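Local coordinates for protein galectin (Xenopus laevis, PDB 3WUD) that binds lactose and probably other beta-galactosides, as a proto-type galectin of the skin close to galectin-1, at residues A[90-102]-A[109-121]. Residues are numbered along the deposited sequence; the frame is centred on the assembly and turned at random.
Sequences ICFEYQADHLKVK and FNFPIRMPLDTIT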
loop_
_atom_site.group_PDB
_atom_site.type_symbol
_atom_site.label_atom_id
_atom_site.label_comp_id
_atom_site.label_asym_id
_atom_site.label_seq_id
_atom_site.Cartn_x
_atom_site.Cartn_y
_atom_site.Cartn_z
ATOM N N ILE A 90 -1.952 -10.682 8.658
ATOM C CA ILE A 90 -3.142 -10.412 9.463
ATOM C C ILE A 90 -4.232 -9.874 8.522
ATOM O O ILE A 90 -3.862 -9.062 7.608
ATOM C CB ILE A 90 -2.807 -9.363 10.567
ATOM C CG1 ILE A 90 -1.614 -9.833 11.437
ATOM C CG2 ILE A 90 -4.033 -9.015 11.412
ATOM C CD1 ILE A 90 -0.436 -8.904 11.385
ATOM N N CYS A 91 -5.514 -10.256 8.730
ATOM C CA CYS A 91 -6.671 -9.682 7.929
ATOM C C CYS A 91 -7.530 -8.862 8.872
ATOM O O CYS A 91 -7.888 -9.280 9.978
ATOM C CB CYS A 91 -7.600 -10.670 7.110
ATOM S SG CYS A 91 -8.047 -9.918 5.486
ATOM N N PHE A 92 -7.868 -7.686 8.429
ATOM C CA PHE A 92 -8.810 -6.809 9.138
ATOM C C PHE A 92 -10.102 -6.749 8.354
ATOM O O PHE A 92 -10.060 -6.265 7.258
ATOM C CB PHE A 92 -8.181 -5.432 9.297
ATOM C CG PHE A 92 -6.852 -5.458 10.023
ATOM C CD1 PHE A 92 -6.783 -5.180 11.381
ATOM C CD2 PHE A 92 -5.691 -5.659 9.298
ATOM C CE1 PHE A 92 -5.545 -5.179 12.020
ATOM C CE2 PHE A 92 -4.487 -5.673 9.921
ATOM C CZ PHE A 92 -4.421 -5.434 11.298
ATOM N N GLU A 93 -11.202 -7.297 8.891
ATOM C CA GLU A 93 -12.481 -7.352 8.204
ATOM C C GLU A 93 -13.343 -6.263 8.798
ATOM O O GLU A 93 -13.465 -6.175 10.033
ATOM C CB GLU A 93 -13.149 -8.711 8.402
ATOM C CG GLU A 93 -14.576 -8.753 7.890
ATOM C CD GLU A 93 -15.260 -10.089 8.148
ATOM O OE1 GLU A 93 -14.552 -11.104 8.107
ATOM O OE2 GLU A 93 -16.507 -10.094 8.360
ATOM N N TYR A 94 -13.917 -5.446 7.926
ATOM C CA TYR A 94 -14.806 -4.338 8.336
ATOM C C TYR A 94 -16.309 -4.706 8.344
ATOM O O TYR A 94 -16.901 -4.992 7.291
ATOM C CB TYR A 94 -14.514 -3.134 7.398
ATOM C CG TYR A 94 -15.330 -1.867 7.570
ATOM C CD1 TYR A 94 -16.131 -1.613 8.710
ATOM C CD2 TYR A 94 -15.303 -0.909 6.597
ATOM C CE1 TYR A 94 -16.890 -0.437 8.810
ATOM C CE2 TYR A 94 -16.051 0.228 6.688
ATOM C CZ TYR A 94 -16.823 0.489 7.802
ATOM O OH TYR A 94 -17.591 1.671 7.842
ATOM N N GLN A 95 -16.886 -4.766 9.548
ATOM C CA GLN A 95 -18.341 -4.874 9.742
ATOM C C GLN A 95 -18.905 -3.603 10.352
ATOM O O GLN A 95 -18.161 -2.718 10.805
ATOM C CB GLN A 95 -18.685 -6.105 10.617
ATOM C CG GLN A 95 -18.246 -7.433 9.969
ATOM C CD GLN A 95 -18.972 -7.688 8.632
ATOM O OE1 GLN A 95 -20.071 -7.162 8.395
ATOM N NE2 GLN A 95 -18.364 -8.480 7.758
ATOM N N ALA A 96 -20.234 -3.506 10.315
ATOM C CA ALA A 96 -20.917 -2.276 10.674
ATOM C C ALA A 96 -20.353 -1.618 11.927
ATOM O O ALA A 96 -19.971 -0.440 11.867
ATOM C CB ALA A 96 -22.413 -2.552 10.849
ATOM N N ASP A 97 -20.241 -2.404 13.015
ATOM C CA ASP A 97 -19.902 -1.917 14.399
ATOM C C ASP A 97 -18.660 -2.527 15.037
ATOM O O ASP A 97 -18.379 -2.346 16.231
ATOM C CB ASP A 97 -21.127 -2.116 15.354
ATOM C CG ASP A 97 -21.460 -3.600 15.665
ATOM O OD1 ASP A 97 -20.787 -4.568 15.229
ATOM O OD2 ASP A 97 -22.465 -3.809 16.380
ATOM N N HIS A 98 -17.891 -3.260 14.246
ATOM C CA HIS A 98 -16.646 -3.794 14.734
ATOM C C HIS A 98 -15.785 -4.257 13.584
ATOM O O HIS A 98 -16.249 -4.462 12.424
ATOM C CB HIS A 98 -16.829 -5.006 15.637
ATOM C CG HIS A 98 -17.355 -6.215 14.932
ATOM N ND1 HIS A 98 -18.668 -6.324 14.528
ATOM C CD2 HIS A 98 -16.760 -7.372 14.593
ATOM C CE1 HIS A 98 -18.847 -7.491 13.938
ATOM N NE2 HIS A 98 -17.715 -8.164 14.005
ATOM N N LEU A 99 -14.507 -4.336 13.923
ATOM C CA LEU A 99 -13.526 -4.953 13.024
ATOM C C LEU A 99 -13.292 -6.330 13.561
ATOM O O LEU A 99 -13.284 -6.549 14.756
ATOM C CB LEU A 99 -12.207 -4.215 12.985
ATOM C CG LEU A 99 -12.183 -2.757 12.516
ATOM C CD1 LEU A 99 -10.718 -2.428 12.375
ATOM C CD2 LEU A 99 -12.941 -2.565 11.209
ATOM N N LYS A 100 -13.147 -7.269 12.657
ATOM C CA LYS A 100 -12.761 -8.610 13.010
ATOM C C LYS A 100 -11.319 -8.760 12.571
ATOM O O LYS A 100 -10.994 -8.518 11.384
ATOM C CB LYS A 100 -13.705 -9.626 12.315
ATOM C CG LYS A 100 -13.305 -11.073 12.473
ATOM C CD LYS A 100 -14.227 -11.939 11.605
ATOM C CE LYS A 100 -14.975 -12.957 12.436
ATOM N NZ LYS A 100 -15.847 -12.297 13.450
ATOM N N VAL A 101 -10.448 -9.142 13.512
ATOM C CA VAL A 101 -9.011 -9.273 13.249
ATOM C C VAL A 101 -8.740 -10.755 13.141
ATOM O O VAL A 101 -9.051 -11.486 14.101
ATOM C CB VAL A 101 -8.177 -8.746 14.368
ATOM C CG1 VAL A 101 -6.690 -8.938 14.108
ATOM C CG2 VAL A 101 -8.525 -7.246 14.635
ATOM N N LYS A 102 -8.200 -11.158 12.007
ATOM C CA LYS A 102 -7.967 -12.629 11.714
ATOM C C LYS A 102 -6.477 -12.872 11.583
ATOM O O LYS A 102 -5.784 -12.277 10.744
ATOM C CB LYS A 102 -8.704 -13.031 10.404
ATOM C CG LYS A 102 -10.114 -12.565 10.264
ATOM C CD LYS A 102 -10.699 -13.042 8.930
ATOM C CE LYS A 102 -11.949 -12.294 8.559
ATOM N NZ LYS A 102 -12.130 -12.307 7.086
ATOM N N PHE A 109 -10.370 -12.118 16.697
ATOM C CA PHE A 109 -11.069 -11.407 17.757
ATOM C C PHE A 109 -11.663 -10.163 17.165
ATOM O O PHE A 109 -11.304 -9.777 16.058
ATOM C CB PHE A 109 -10.116 -11.121 18.933
ATOM C CG PHE A 109 -8.992 -10.137 18.609
ATOM C CD1 PHE A 109 -9.171 -8.744 18.745
ATOM C CD2 PHE A 109 -7.743 -10.607 18.201
ATOM C CE1 PHE A 109 -8.105 -7.870 18.447
ATOM C CE2 PHE A 109 -6.680 -9.725 17.963
ATOM C CZ PHE A 109 -6.878 -8.359 18.042
ATOM N N ASN A 110 -12.649 -9.590 17.837
ATOM C CA ASN A 110 -13.318 -8.410 17.331
ATOM C C ASN A 110 -12.919 -7.246 18.174
ATOM O O ASN A 110 -12.737 -7.375 19.378
ATOM C CB ASN A 110 -14.845 -8.524 17.405
ATOM C CG ASN A 110 -15.376 -9.680 16.595
ATOM O OD1 ASN A 110 -14.920 -9.936 15.501
ATOM N ND2 ASN A 110 -16.308 -10.398 17.169
ATOM N N PHE A 111 -12.955 -6.098 17.559
ATOM C CA PHE A 111 -12.667 -4.813 18.176
ATOM C C PHE A 111 -13.765 -3.823 17.814
ATOM O O PHE A 111 -14.053 -3.622 16.668
ATOM C CB PHE A 111 -11.273 -4.281 17.735
ATOM C CG PHE A 111 -10.831 -3.048 18.496
ATOM C CD1 PHE A 111 -10.315 -3.144 19.786
ATOM C CD2 PHE A 111 -10.905 -1.791 17.898
ATOM C CE1 PHE A 111 -9.930 -2.011 20.478
ATOM C CE2 PHE A 111 -10.558 -0.633 18.614
ATOM C CZ PHE A 111 -10.058 -0.760 19.899
ATOM N N PRO A 112 -14.359 -3.175 18.804
ATOM C CA PRO A 112 -15.481 -2.337 18.498
ATOM C C PRO A 112 -15.129 -1.071 17.721
ATOM O O PRO A 112 -14.061 -0.484 17.881
ATOM C CB PRO A 112 -16.030 -2.017 19.880
ATOM C CG PRO A 112 -14.887 -2.057 20.780
ATOM C CD PRO A 112 -14.013 -3.137 20.229
ATOM N N ILE A 113 -16.053 -0.611 16.877
ATOM C CA ILE A 113 -15.866 0.636 16.145
ATOM C C ILE A 113 -16.664 1.703 16.911
ATOM O O ILE A 113 -17.884 1.544 17.081
ATOM C CB ILE A 113 -16.374 0.608 14.686
ATOM C CG1 ILE A 113 -15.551 -0.311 13.762
ATOM C CG2 ILE A 113 -16.312 2.017 14.130
ATOM C CD1 ILE A 113 -16.188 -0.481 12.388
ATOM N N ARG A 114 -15.949 2.754 17.304
ATOM C CA ARG A 114 -16.290 3.686 18.378
ATOM C C ARG A 114 -16.516 5.077 17.840
ATOM O O ARG A 114 -16.651 6.071 18.604
ATOM C CB ARG A 114 -15.051 3.777 19.303
ATOM C CG ARG A 114 -14.779 2.473 20.042
ATOM C CD ARG A 114 -13.448 2.529 20.809
ATOM N NE ARG A 114 -13.412 1.502 21.801
ATOM C CZ ARG A 114 -12.299 1.139 22.474
ATOM N NH1 ARG A 114 -11.137 1.734 22.247
ATOM N NH2 ARG A 114 -12.388 0.218 23.395
ATOM N N MET A 115 -16.465 5.175 16.531
ATOM C CA MET A 115 -16.402 6.482 15.895
ATOM C C MET A 115 -17.169 6.396 14.586
ATOM O O MET A 115 -17.400 5.287 14.096
ATOM C CB MET A 115 -14.977 6.972 15.678
ATOM C CG MET A 115 -14.091 6.200 14.677
ATOM S SD MET A 115 -12.432 6.926 14.540
ATOM C CE MET A 115 -11.813 6.371 16.122
ATOM N N PRO A 116 -17.603 7.572 14.070
ATOM C CA PRO A 116 -18.306 7.593 12.825
ATOM C C PRO A 116 -17.400 7.180 11.709
ATOM O O PRO A 116 -16.259 7.661 11.626
ATOM C CB PRO A 116 -18.716 9.063 12.635
ATOM C CG PRO A 116 -18.375 9.763 13.895
ATOM C CD PRO A 116 -17.379 8.918 14.616
ATOM N N LEU A 117 -17.929 6.335 10.818
ATOM C CA LEU A 117 -17.141 5.722 9.765
ATOM C C LEU A 117 -18.010 5.301 8.581
ATOM O O LEU A 117 -18.973 4.543 8.751
ATOM C CB LEU A 117 -16.387 4.482 10.355
ATOM C CG LEU A 117 -15.429 3.720 9.478
ATOM C CD1 LEU A 117 -14.210 4.560 9.108
ATOM C CD2 LEU A 117 -14.962 2.423 10.113
ATOM N N ASP A 118 -17.621 5.746 7.385
ATOM C CA ASP A 118 -18.259 5.341 6.120
ATOM C C ASP A 118 -17.351 4.217 5.543
ATOM O O ASP A 118 -17.734 3.055 5.506
ATOM C CB ASP A 118 -18.368 6.615 5.212
ATOM C CG ASP A 118 -18.920 6.351 3.793
ATOM O OD1 ASP A 118 -20.000 5.742 3.666
ATOM O OD2 ASP A 118 -18.295 6.837 2.808
ATOM N N THR A 119 -16.197 4.633 5.024
ATOM C CA THR A 119 -15.137 3.756 4.500
ATOM C C THR A 119 -13.836 3.932 5.309
ATOM O O THR A 119 -13.562 5.056 5.788
ATOM C CB THR A 119 -14.840 4.218 3.074
ATOM O OG1 THR A 119 -16.088 4.285 2.377
ATOM C CG2 THR A 119 -14.045 3.259 2.367
ATOM N N ILE A 120 -13.073 2.850 5.427
ATOM C CA ILE A 120 -11.674 2.947 5.847
ATOM C C ILE A 120 -10.799 3.384 4.687
ATOM O O ILE A 120 -10.715 2.709 3.643
ATOM C CB ILE A 120 -11.192 1.671 6.527
ATOM C CG1 ILE A 120 -11.958 1.530 7.859
ATOM C CG2 ILE A 120 -9.656 1.690 6.720
ATOM C CD1 ILE A 120 -11.939 0.183 8.490
ATOM N N THR A 121 -10.097 4.489 4.925
ATOM C CA THR A 121 -9.265 5.100 3.905
ATOM C C THR A 121 -7.796 5.325 4.296
ATOM O O THR A 121 -7.064 5.882 3.517
ATOM C CB THR A 121 -9.872 6.451 3.467
ATOM O OG1 THR A 121 -9.853 7.353 4.597
ATOM C CG2 THR A 121 -11.270 6.186 2.927
#
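Phe109 turns one ring face to Val101, whose CB stands 4.0 Å from the ring centroid in a CH-pi contact; with CG between backbone N and carbonyl carbon (chi1 67°), the ring leans over the Val101 side chain, and the two residues form an antiparallel hydrogen-bonded pair. Asn110 projects from the opposite face, with His98 and Lys100. Asn110 OD1 takes a weak hydrogen bond from Lys100 NZ (3.3 Å) and lies at the edge of the His98 imidazole, near CD2, with amide and ring planes 65° apart. His98 ND1 donates a hydrogen bond to Asp97 OD1 (2.8 Å), almost in the ring plane. Phe111 exchanges two backbone bonds with Leu99, and Ile113 N adds a nearly straight one to Asp97 O (3.0 Å), from above the carbonyl plane. Then the chain loops round Tyr94: Ile113 CD1 reaches Tyr94 CE1 at 3.6 Å, Leu117 CD2 meets Tyr94 CZ, Tyr94 OH donates to Asp118 O (2.7 Å), and Ile120 CD1 lies over one ring face, toward its rim, while touching Leu99 CD2 (4.0 Å). Leu99, Val101 and Phe109 face strand 43-51 of the opposing sheet. This is an antiparallel edge hairpin whose outgoing loop crosses between the two sheets of the galectin beta-sandwich.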